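Side-chain contacts in cellobiose 2-epimerase (Caldibacillus thermoamylovorans, PDB 5ZHB), which catalyses the epimerisation at C2 of the reducing-end sugar of cellobiose, turning glucose into mannose there while the glycosidic link stays intact: residues E11-I16 and R64-E69; K157-R162 and E166-M171; A258-G263 and F316-E321. All blocks are in the same frame, centred on the assembly; numbering follows the deposited sequence. Where two conformers were deposited one is given.

Contact 1 of 3, residues E11-I16 and R64-E69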
loop_
_atom_site.group_PDB
_atom_site.type_symbol
_atom_site.label_atom_id
_atom_site.label_comp_id
_atom_site.label_asym_id
_atom_site.label_seq_id
_atom_site.Cartn_x
_atom_site.Cartn_y
_atom_site.Cartn_z
ATOM N N GLU A 11 -4.398 -10.041 -16.984
ATOM C CA GLU A 11 -3.067 -9.830 -16.412
ATOM C C GLU A 11 -3.049 -10.413 -15.007
ATOM O O GLU A 11 -2.122 -11.167 -14.655
ATOM C CB GLU A 11 -2.600 -8.373 -16.511
ATOM C CG GLU A 11 -1.261 -8.078 -15.830
ATOM C CD GLU A 11 -0.056 -8.874 -16.328
ATOM O OE1 GLU A 11 -0.111 -9.376 -17.471
ATOM O OE2 GLU A 11 0.934 -9.015 -15.578
ATOM N N LEU A 12 -4.108 -10.147 -14.251
ATOM C CA LEU A 12 -4.179 -10.586 -12.869
ATOM C C LEU A 12 -4.185 -12.115 -12.779
ATOM O O LEU A 12 -3.385 -12.691 -12.058
ATOM C CB LEU A 12 -5.407 -10.010 -12.187
ATOM C CG LEU A 12 -5.652 -10.477 -10.754
ATOM C CD1 LEU A 12 -4.469 -10.112 -9.865
ATOM C CD2 LEU A 12 -6.931 -9.867 -10.255
ATOM N N GLU A 13 -5.123 -12.745 -13.485
ATOM C CA GLU A 13 -5.413 -14.165 -13.307
ATOM C C GLU A 13 -4.413 -15.039 -14.056
ATOM O O GLU A 13 -4.167 -16.152 -13.628
ATOM C CB GLU A 13 -6.851 -14.437 -13.748
ATOM C CG GLU A 13 -7.868 -13.766 -12.833
ATOM C CD GLU A 13 -9.270 -14.353 -12.857
ATOM O OE1 GLU A 13 -9.999 -14.040 -13.822
ATOM O OE2 GLU A 13 -9.611 -15.121 -11.913
ATOM N N THR A 14 -3.822 -14.563 -15.158
ATOM C CA THR A 14 -2.955 -15.438 -15.941
ATOM C C THR A 14 -1.471 -15.154 -15.705
ATOM O O THR A 14 -0.659 -15.973 -16.110
ATOM C CB THR A 14 -3.275 -15.413 -17.443
ATOM O OG1 THR A 14 -2.798 -14.209 -18.022
ATOM C CG2 THR A 14 -4.749 -15.617 -17.746
ATOM N N HIS A 15 -1.095 -14.005 -15.094
ATOM C CA HIS A 15 0.316 -13.652 -14.976
ATOM C C HIS A 15 0.639 -13.381 -13.502
ATOM O O HIS A 15 1.496 -14.061 -12.935
ATOM C CB HIS A 15 0.660 -12.526 -15.959
ATOM C CG HIS A 15 2.108 -12.188 -16.073
ATOM N ND1 HIS A 15 3.103 -13.137 -16.173
ATOM C CD2 HIS A 15 2.717 -11.002 -16.156
ATOM C CE1 HIS A 15 4.272 -12.515 -16.281
ATOM N NE2 HIS A 15 4.045 -11.214 -16.283
ATOM N N ILE A 16 -0.064 -12.419 -12.877
ATOM C CA ILE A 16 0.316 -11.927 -11.551
ATOM C C ILE A 16 0.097 -13.006 -10.498
ATOM O O ILE A 16 1.027 -13.400 -9.798
ATOM C CB ILE A 16 -0.433 -10.633 -11.155
ATOM C CG1 ILE A 16 -0.137 -9.496 -12.126
ATOM C CG2 ILE A 16 -0.057 -10.272 -9.722
ATOM C CD1 ILE A 16 -0.955 -8.231 -11.909
ATOM N N ARG A 64 -12.422 -12.553 -2.793
ATOM C CA ARG A 64 -13.653 -11.790 -2.595
ATOM C C ARG A 64 -14.291 -11.414 -3.928
ATOM O O ARG A 64 -15.505 -11.514 -4.099
ATOM C CB ARG A 64 -13.386 -10.489 -1.830
ATOM C CG ARG A 64 -14.653 -9.714 -1.490
ATOM C CD ARG A 64 -14.489 -8.573 -0.514
ATOM N NE ARG A 64 -13.341 -7.710 -0.789
ATOM C CZ ARG A 64 -13.244 -6.822 -1.773
ATOM N NH1 ARG A 64 -14.302 -6.455 -2.453
ATOM N NH2 ARG A 64 -12.079 -6.274 -2.049
ATOM N N VAL A 65 -13.460 -10.964 -4.867
ATOM C CA VAL A 65 -13.933 -10.384 -6.102
ATOM C C VAL A 65 -14.127 -11.483 -7.132
ATOM O O VAL A 65 -15.114 -11.451 -7.862
ATOM C CB VAL A 65 -12.958 -9.323 -6.636
ATOM C CG1 VAL A 65 -13.325 -8.885 -8.052
ATOM C CG2 VAL A 65 -12.863 -8.123 -5.693
ATOM N N LEU A 66 -13.182 -12.435 -7.207
ATOM C CA LEU A 66 -13.185 -13.382 -8.310
ATOM C C LEU A 66 -13.641 -14.780 -7.897
ATOM O O LEU A 66 -13.938 -15.567 -8.784
ATOM C CB LEU A 66 -11.803 -13.458 -8.934
ATOM C CG LEU A 66 -11.292 -12.149 -9.535
ATOM C CD1 LEU A 66 -9.826 -12.299 -9.893
ATOM C CD2 LEU A 66 -12.126 -11.719 -10.736
ATOM N N LYS A 67 -13.550 -15.116 -6.598
ATOM C CA LYS A 67 -14.260 -16.237 -5.995
ATOM C C LYS A 67 -13.651 -17.594 -6.353
ATOM O O LYS A 67 -14.250 -18.610 -6.034
ATOM C CB LYS A 67 -15.756 -16.217 -6.332
ATOM C CG LYS A 67 -16.495 -14.975 -5.852
ATOM C CD LYS A 67 -17.920 -14.893 -6.377
ATOM C CE LYS A 67 -18.373 -13.511 -6.730
ATOM N NZ LYS A 67 -18.905 -12.806 -5.562
ATOM N N LYS A 68 -12.459 -17.630 -6.959
ATOM C CA LYS A 68 -11.795 -18.891 -7.237
ATOM C C LYS A 68 -11.208 -19.445 -5.945
ATOM O O LYS A 68 -10.519 -18.717 -5.236
ATOM C CB LYS A 68 -10.654 -18.708 -8.238
ATOM C CG LYS A 68 -11.028 -18.492 -9.692
ATOM C CD LYS A 68 -9.851 -18.786 -10.625
ATOM C CE LYS A 68 -10.232 -19.027 -12.055
ATOM N NZ LYS A 68 -10.988 -17.881 -12.566
ATOM N N GLU A 69 -11.423 -20.739 -5.673
ATOM C CA GLU A 69 -11.089 -21.322 -4.380
ATOM C C GLU A 69 -9.570 -21.408 -4.193
ATOM O O GLU A 69 -9.091 -21.377 -3.066
ATOM C CB GLU A 69 -11.749 -22.697 -4.225
ATOM C CG GLU A 69 -12.092 -23.069 -2.781
ATOM C CD GLU A 69 -13.271 -22.359 -2.104
ATOM O OE1 GLU A 69 -13.954 -21.476 -2.692
ATOM O OE2 GLU A 69 -13.536 -22.729 -0.933
#
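Glu13 OE2 is gripped by two groups: Lys68, just past the end of helix 49-66, whose NZ reaches it at 3.2 Å in a salt bridge, and the hydroxyl of Tyr71, on helix 69-86, which hydrogen-bonds to the same oxygen. The ammonium comes in from above the carboxylate plane, 40° out of it, with the two side chains crossing at a slant. The other oxygen, Glu13 OE1, is held by Arg9, one turn earlier on the same helix, as its strongest partner. Held at both oxygens, the carboxylate is probably fixed in its rotation, and the two cations are likely to favour its ionised form. The bend at the end of Lys68, chi4 56°, turns the ammonium onto the acid.

Leu66 advances against the same carboxylate from the opposite direction. Its CD1 branch lies 3.6 Å from Glu13 CD and 3.8 Å from Leu12 CD2, so one methyl meets both the acid and the apolar side of the helix. Leu12 is buried and passes the contact on to Cys381 and Leu382 of helix 375-387. The chain leaves helical geometry at Lys67, whose phi is 75°, and this turn brings Lys68 back toward helix 2-21.

The backbones stay well separated, the closest CA atoms, Glu13 and Leu66, being 9.3 Å apart; side chains alone bridge the gap. A leucine pair, one buried and one partly exposed, with a salt bridge beside it makes a helix-helix seam, here between helix 2-21 and the C-terminal end of helix 49-66 in the (alpha/alpha)6 barrel of the N-acylglucosamine 2-epimerase family.

Contact 2 of 3, residues K157-R162 and E166-M171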
loop_
_atom_site.group_PDB
_atom_site.type_symbol
_atom_site.label_atom_id
_atom_site.label_comp_id
_atom_site.label_asym_id
_atom_site.label_seq_id
_atom_site.Cartn_x
_atom_site.Cartn_y
_atom_site.Cartn_z
ATOM N N LYS A 157 2.758 7.416 15.629
ATOM C CA LYS A 157 4.172 7.270 15.846
ATOM C C LYS A 157 4.745 6.285 14.820
ATOM O O LYS A 157 4.040 5.842 13.911
ATOM C CB LYS A 157 4.331 6.844 17.313
ATOM C CG LYS A 157 4.024 7.914 18.361
ATOM C CD LYS A 157 4.390 7.429 19.761
ATOM C CE LYS A 157 4.132 8.445 20.832
ATOM N NZ LYS A 157 4.709 8.000 22.111
ATOM N N GLU A 158 6.057 6.033 14.936
ATOM C CA GLU A 158 6.833 5.342 13.922
ATOM C C GLU A 158 7.361 4.025 14.504
ATOM O O GLU A 158 6.685 3.000 14.418
ATOM C CB GLU A 158 7.934 6.256 13.386
ATOM C CG GLU A 158 7.426 7.439 12.553
ATOM C CD GLU A 158 6.839 6.994 11.220
ATOM O OE1 GLU A 158 7.456 6.097 10.612
ATOM O OE2 GLU A 158 5.812 7.532 10.792
ATOM N N GLU A 159 8.569 4.055 15.085
ATOM C CA GLU A 159 9.354 2.842 15.308
ATOM C C GLU A 159 9.561 2.620 16.812
ATOM O O GLU A 159 9.919 3.553 17.538
ATOM C CB GLU A 159 10.702 2.924 14.595
ATOM C CG GLU A 159 11.646 1.748 14.848
ATOM C CD GLU A 159 12.990 1.923 14.157
ATOM O OE1 GLU A 159 12.952 2.367 13.011
ATOM O OE2 GLU A 159 14.056 1.633 14.743
ATOM N N PHE A 160 9.380 1.346 17.218
ATOM C CA PHE A 160 9.637 0.861 18.575
ATOM C C PHE A 160 10.534 -0.374 18.513
ATOM O O PHE A 160 10.601 -1.059 17.482
ATOM C CB PHE A 160 8.304 0.505 19.252
ATOM C CG PHE A 160 7.309 1.651 19.315
ATOM C CD1 PHE A 160 6.622 2.064 18.171
ATOM C CD2 PHE A 160 7.073 2.336 20.502
ATOM C CE1 PHE A 160 5.727 3.120 18.230
ATOM C CE2 PHE A 160 6.162 3.382 20.555
ATOM C CZ PHE A 160 5.497 3.775 19.402
ATOM N N ASN A 161 11.169 -0.715 19.661
ATOM C CA ASN A 161 11.828 -2.000 19.786
ATOM C C ASN A 161 10.768 -3.060 20.008
ATOM O O ASN A 161 9.569 -2.754 20.145
ATOM C CB ASN A 161 12.932 -1.999 20.846
ATOM C CG ASN A 161 12.426 -1.746 22.249
ATOM O OD1 ASN A 161 11.227 -1.888 22.538
ATOM N ND2 ASN A 161 13.356 -1.438 23.141
ATOM N N ARG A 162 11.237 -4.309 20.118
ATOM C CA ARG A 162 10.352 -5.437 20.301
ATOM C C ARG A 162 9.371 -5.205 21.450
ATOM O O ARG A 162 8.217 -5.624 21.366
ATOM C CB ARG A 162 11.169 -6.709 20.517
ATOM C CG ARG A 162 10.321 -7.976 20.479
ATOM C CD ARG A 162 11.073 -9.265 20.910
ATOM N NE ARG A 162 10.068 -10.303 21.085
ATOM C CZ ARG A 162 10.248 -11.491 21.644
ATOM N NH1 ARG A 162 11.376 -11.792 22.241
ATOM N NH2 ARG A 162 9.284 -12.378 21.613
ATOM N N GLU A 166 9.692 3.226 22.449
ATOM C CA GLU A 166 9.924 4.139 21.340
ATOM C C GLU A 166 11.417 4.314 21.079
ATOM O O GLU A 166 12.158 4.697 21.984
ATOM C CB GLU A 166 9.240 5.464 21.693
ATOM C CG GLU A 166 9.079 6.370 20.480
ATOM C CD GLU A 166 7.994 7.415 20.599
ATOM O OE1 GLU A 166 7.419 7.574 21.700
ATOM O OE2 GLU A 166 7.685 8.025 19.548
ATOM N N GLN A 167 11.802 4.053 19.814
ATOM C CA GLN A 167 13.172 4.125 19.329
ATOM C C GLN A 167 13.340 5.407 18.522
ATOM O O GLN A 167 12.441 6.247 18.505
ATOM C CB GLN A 167 13.520 2.936 18.423
ATOM C CG GLN A 167 13.748 1.620 19.158
ATOM C CD GLN A 167 14.463 0.577 18.329
ATOM O OE1 GLN A 167 15.580 0.169 18.660
ATOM N NE2 GLN A 167 13.837 0.123 17.254
ATOM N N SER A 168 14.524 5.571 17.912
ATOM C CA SER A 168 14.705 6.460 16.769
ATOM C C SER A 168 13.509 6.376 15.815
ATOM O O SER A 168 13.536 5.581 14.875
ATOM C CB SER A 168 15.975 6.109 16.033
ATOM O OG SER A 168 15.815 4.888 15.324
ATOM N N ASN A 169 12.481 7.212 16.076
ATOM C CA ASN A 169 11.142 7.143 15.481
ATOM C C ASN A 169 11.166 8.090 14.271
ATOM O O ASN A 169 10.885 9.281 14.392
ATOM C CB ASN A 169 10.113 7.275 16.624
ATOM C CG ASN A 169 8.757 7.923 16.347
ATOM O OD1 ASN A 169 7.737 7.439 16.870
ATOM N ND2 ASN A 169 8.709 9.076 15.674
ATOM N N GLU A 170 11.570 7.557 13.104
ATOM C CA GLU A 170 11.905 8.386 11.951
ATOM C C GLU A 170 11.584 7.651 10.647
ATOM O O GLU A 170 10.758 6.740 10.643
ATOM C CB GLU A 170 13.343 8.912 12.084
ATOM C CG GLU A 170 14.312 8.076 12.925
ATOM C CD GLU A 170 15.222 7.079 12.224
ATOM O OE1 GLU A 170 15.204 5.878 12.579
ATOM O OE2 GLU A 170 15.987 7.513 11.338
ATOM N N MET A 171 12.169 8.126 9.536
ATOM C CA MET A 171 12.369 7.310 8.347
ATOM C C MET A 171 13.872 7.012 8.262
ATOM O O MET A 171 14.661 7.892 7.925
ATOM C CB MET A 171 11.808 8.018 7.104
ATOM C CG MET A 171 10.890 7.161 6.220
ATOM S SD MET A 171 11.631 6.424 4.745
ATOM C CE MET A 171 10.238 6.299 3.611
HETATM O O HOH W 1 16.032 -1.146 21.673
#
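Phe160 and Glu166 form a single beta bridge, CA to CA 4.3 Å, beside which Gln167 N donates to Glu159 O at 3.0 Å before the two segments diverge, their directions 117° apart. The side chains extend the contact. Lys157, extended beyond CG, crosses Glu166 at about a right angle; its NZ makes a salt bridge to Glu166 OE1 at 2.8 Å, on the syn side but 29° out of the carboxylate plane, while its CD rests 3.4 Å from Glu166 OE2. With an alanine at this position, the Glu166 carboxylate would probably lose its cation and be freer to turn. The Phe160 ring crosses Glu166 at a slant, CE2 to CB 3.9 Å, and also meets the ring of Trp164.

Asn169 folds back over the strand: its OD1 accepts from Glu158 N at 2.9 Å, the donor standing 62° out of the carbonyl plane, and its CG packs on Glu158 CB. The two buried acids turn to partners in the fold: Glu158 OE2 to Thr182 and Thr185, Glu159 OE2 to Arg108 in a salt bridge; buried Glu159 N has no partner in the model. The whole is a loop folded back on a sheet strand, part of the long connection between helices 131-145 and 183-199 of the alpha/alpha barrel.

Contact 3 of 3, residues A258-G263 and F316-E321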
loop_
_atom_site.group_PDB
_atom_site.type_symbol
_atom_site.label_atom_id
_atom_site.label_comp_id
_atom_site.label_asym_id
_atom_site.label_seq_id
_atom_site.Cartn_x
_atom_site.Cartn_y
_atom_site.Cartn_z
ATOM N N ALA A 258 -12.236 6.354 2.227
ATOM C CA ALA A 258 -12.486 6.588 3.649
ATOM C C ALA A 258 -13.745 7.460 3.815
ATOM O O ALA A 258 -14.628 7.165 4.632
ATOM C CB ALA A 258 -11.272 7.231 4.286
ATOM N N LEU A 259 -13.843 8.492 2.971
ATOM C CA LEU A 259 -15.050 9.305 2.871
ATOM C C LEU A 259 -16.294 8.461 2.609
ATOM O O LEU A 259 -17.301 8.640 3.299
ATOM C CB LEU A 259 -14.850 10.390 1.820
ATOM C CG LEU A 259 -13.799 11.446 2.141
ATOM C CD1 LEU A 259 -13.689 12.420 0.966
ATOM C CD2 LEU A 259 -14.073 12.160 3.444
ATOM N N LYS A 260 -16.246 7.570 1.611
ATOM C CA LYS A 260 -17.404 6.789 1.212
ATOM C C LYS A 260 -17.843 5.817 2.309
ATOM O O LYS A 260 -19.049 5.674 2.570
ATOM C CB LYS A 260 -17.149 5.985 -0.070
ATOM C CG LYS A 260 -16.903 6.783 -1.343
ATOM C CD LYS A 260 -16.121 6.029 -2.417
ATOM C CE LYS A 260 -15.718 6.938 -3.515
ATOM N NZ LYS A 260 -14.847 6.367 -4.551
ATOM N N VAL A 261 -16.883 5.110 2.929
ATOM C CA VAL A 261 -17.185 4.093 3.936
ATOM C C VAL A 261 -17.801 4.728 5.183
ATOM O O VAL A 261 -18.627 4.120 5.857
ATOM C CB VAL A 261 -15.895 3.304 4.245
ATOM C CG1 VAL A 261 -15.949 2.524 5.543
ATOM C CG2 VAL A 261 -15.495 2.390 3.094
ATOM N N THR A 262 -17.419 5.961 5.508
ATOM C CA THR A 262 -17.937 6.594 6.705
ATOM C C THR A 262 -19.052 7.627 6.430
ATOM O O THR A 262 -19.517 8.261 7.374
ATOM C CB THR A 262 -16.798 7.239 7.475
ATOM O OG1 THR A 262 -16.235 8.316 6.726
ATOM C CG2 THR A 262 -15.741 6.229 7.876
ATOM N N GLY A 263 -19.442 7.867 5.171
ATOM C CA GLY A 263 -20.533 8.791 4.871
ATOM C C GLY A 263 -20.146 10.248 5.113
ATOM O O GLY A 263 -20.984 11.091 5.421
ATOM N N PHE A 316 -6.743 8.042 -11.006
ATOM C CA PHE A 316 -7.235 8.765 -12.173
ATOM C C PHE A 316 -8.614 8.263 -12.579
ATOM O O PHE A 316 -9.476 9.080 -12.927
ATOM C CB PHE A 316 -6.212 8.743 -13.295
ATOM C CG PHE A 316 -4.977 9.616 -13.135
ATOM C CD1 PHE A 316 -4.939 10.750 -12.320
ATOM C CD2 PHE A 316 -3.844 9.322 -13.864
ATOM C CE1 PHE A 316 -3.783 11.522 -12.228
ATOM C CE2 PHE A 316 -2.701 10.110 -13.790
ATOM C CZ PHE A 316 -2.667 11.188 -12.952
ATOM N N TYR A 317 -8.855 6.954 -12.478
ATOM C CA TYR A 317 -10.164 6.412 -12.798
ATOM C C TYR A 317 -11.226 6.851 -11.782
ATOM O O TYR A 317 -12.373 7.144 -12.144
ATOM C CB TYR A 317 -10.113 4.892 -12.979
ATOM C CG TYR A 317 -11.449 4.412 -13.496
ATOM C CD1 TYR A 317 -11.834 4.647 -14.813
ATOM C CD2 TYR A 317 -12.362 3.808 -12.647
ATOM C CE1 TYR A 317 -13.071 4.238 -15.287
ATOM C CE2 TYR A 317 -13.606 3.417 -13.103
ATOM C CZ TYR A 317 -13.967 3.642 -14.422
ATOM O OH TYR A 317 -15.199 3.223 -14.833
ATOM N N ASN A 318 -10.865 6.866 -10.491
ATOM C CA ASN A 318 -11.736 7.406 -9.456
ATOM C C ASN A 318 -12.107 8.854 -9.784
ATOM O O ASN A 318 -13.282 9.223 -9.737
ATOM C CB ASN A 318 -11.054 7.344 -8.078
ATOM C CG ASN A 318 -11.972 7.689 -6.925
ATOM O OD1 ASN A 318 -12.961 6.996 -6.680
ATOM N ND2 ASN A 318 -11.643 8.737 -6.182
ATOM N N ALA A 319 -11.099 9.661 -10.100
ATOM C CA ALA A 319 -11.292 11.044 -10.476
ATOM C C ALA A 319 -12.231 11.180 -11.682
ATOM O O ALA A 319 -13.016 12.134 -11.735
ATOM C CB ALA A 319 -9.969 11.673 -10.759
ATOM N N TYR A 320 -12.099 10.260 -12.646
ATOM C CA TYR A 320 -12.974 10.235 -13.807
ATOM C C TYR A 320 -14.407 10.014 -13.364
ATOM O O TYR A 320 -15.303 10.681 -13.885
ATOM C CB TYR A 320 -12.572 9.178 -14.831
ATOM C CG TYR A 320 -13.538 9.053 -16.001
ATOM C CD1 TYR A 320 -13.639 10.068 -16.957
ATOM C CD2 TYR A 320 -14.327 7.925 -16.152
ATOM C CE1 TYR A 320 -14.521 9.973 -18.019
ATOM C CE2 TYR A 320 -15.167 7.790 -17.247
ATOM C CZ TYR A 320 -15.276 8.821 -18.169
ATOM O OH TYR A 320 -16.114 8.683 -19.239
ATOM N N GLU A 321 -14.612 9.079 -12.416
ATOM C CA GLU A 321 -15.929 8.805 -11.861
ATOM C C GLU A 321 -16.534 10.076 -11.240
ATOM O O GLU A 321 -17.711 10.348 -11.399
ATOM C CB GLU A 321 -15.906 7.613 -10.894
ATOM C CG GLU A 321 -15.766 6.252 -11.572
ATOM C CD GLU A 321 -15.802 5.031 -10.657
ATOM O OE1 GLU A 321 -14.860 4.847 -9.883
ATOM O OE2 GLU A 321 -16.739 4.225 -10.719
#
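In the alpha/alpha barrel, Lys260 of helix 245-262 and Asn318 of helix 306-323 join two neighbouring helices by a polar bridge. Their CA atoms are 12.1 Å apart, the closest pair between the two segments, and the side chains span this distance from opposite directions. Lys260 is extended beyond CG, and its NZ donates to Asn318 OD1 at 2.9 Å. The bond lies in the carbonyl plane on a lone pair, with a C=O...N angle of 142°. Asn318 covers the shorter part of the span; its CG stands opposite the backbone N, chi1 -171°, which carries the amide toward the facing helix.

Asp256, one turn before Lys260, ties the pair into a small network: its OD2 forms a salt bridge with Lys260 NZ and accepts from Asn318 ND2. Arg387 also donates to Asn318 OD1 and pairs with Glu321, bringing in the C-terminal helix 375-387. Both ends of the amide are therefore used, oxygen as acceptor and nitrogen as donor, which probably fixes its rotation and makes a flipped amide unlikely. The buried Asn318 thus has its polar atoms satisfied, while Lys260 lies at the exposed margin.

Just beyond the lysine the helix is finished off locally. Thr262 N, at 3.2 Å, and Thr262 OG1, at 2.9 Å, reach Ala258 O from opposite faces of its plane, and Gly263, with positive phi, completes a Schellman motif. An interhelical lysine-asparagine bridge backed by an aspartate thus joins the C-terminal parts of two helices of the (alpha/alpha)6 barrel, next to a Schellman-type helix end at Gly263.

In the fold
From the N terminus, contact 1 closes first, bringing the end of helix 49-66 back to helix 2-21 across 47 intervening residues. Contact 2 follows and is the most local, with three residues between segments 157-162 and 166-171; it shapes a loop beside the sheet of strands 106-110, 155-160 and 149-150. Contact 3 then joins helices 245-262 and 306-323, enclosing helix 267-283. The three are in series, none nested or crossed. Contacts 1 and 2 lie on opposite sides of the chain's centre, their centres 37 Å apart, whereas contacts 1 and 3 are 24 Å apart between centres and both have neighbours on helix 375-387, the last of the barrel.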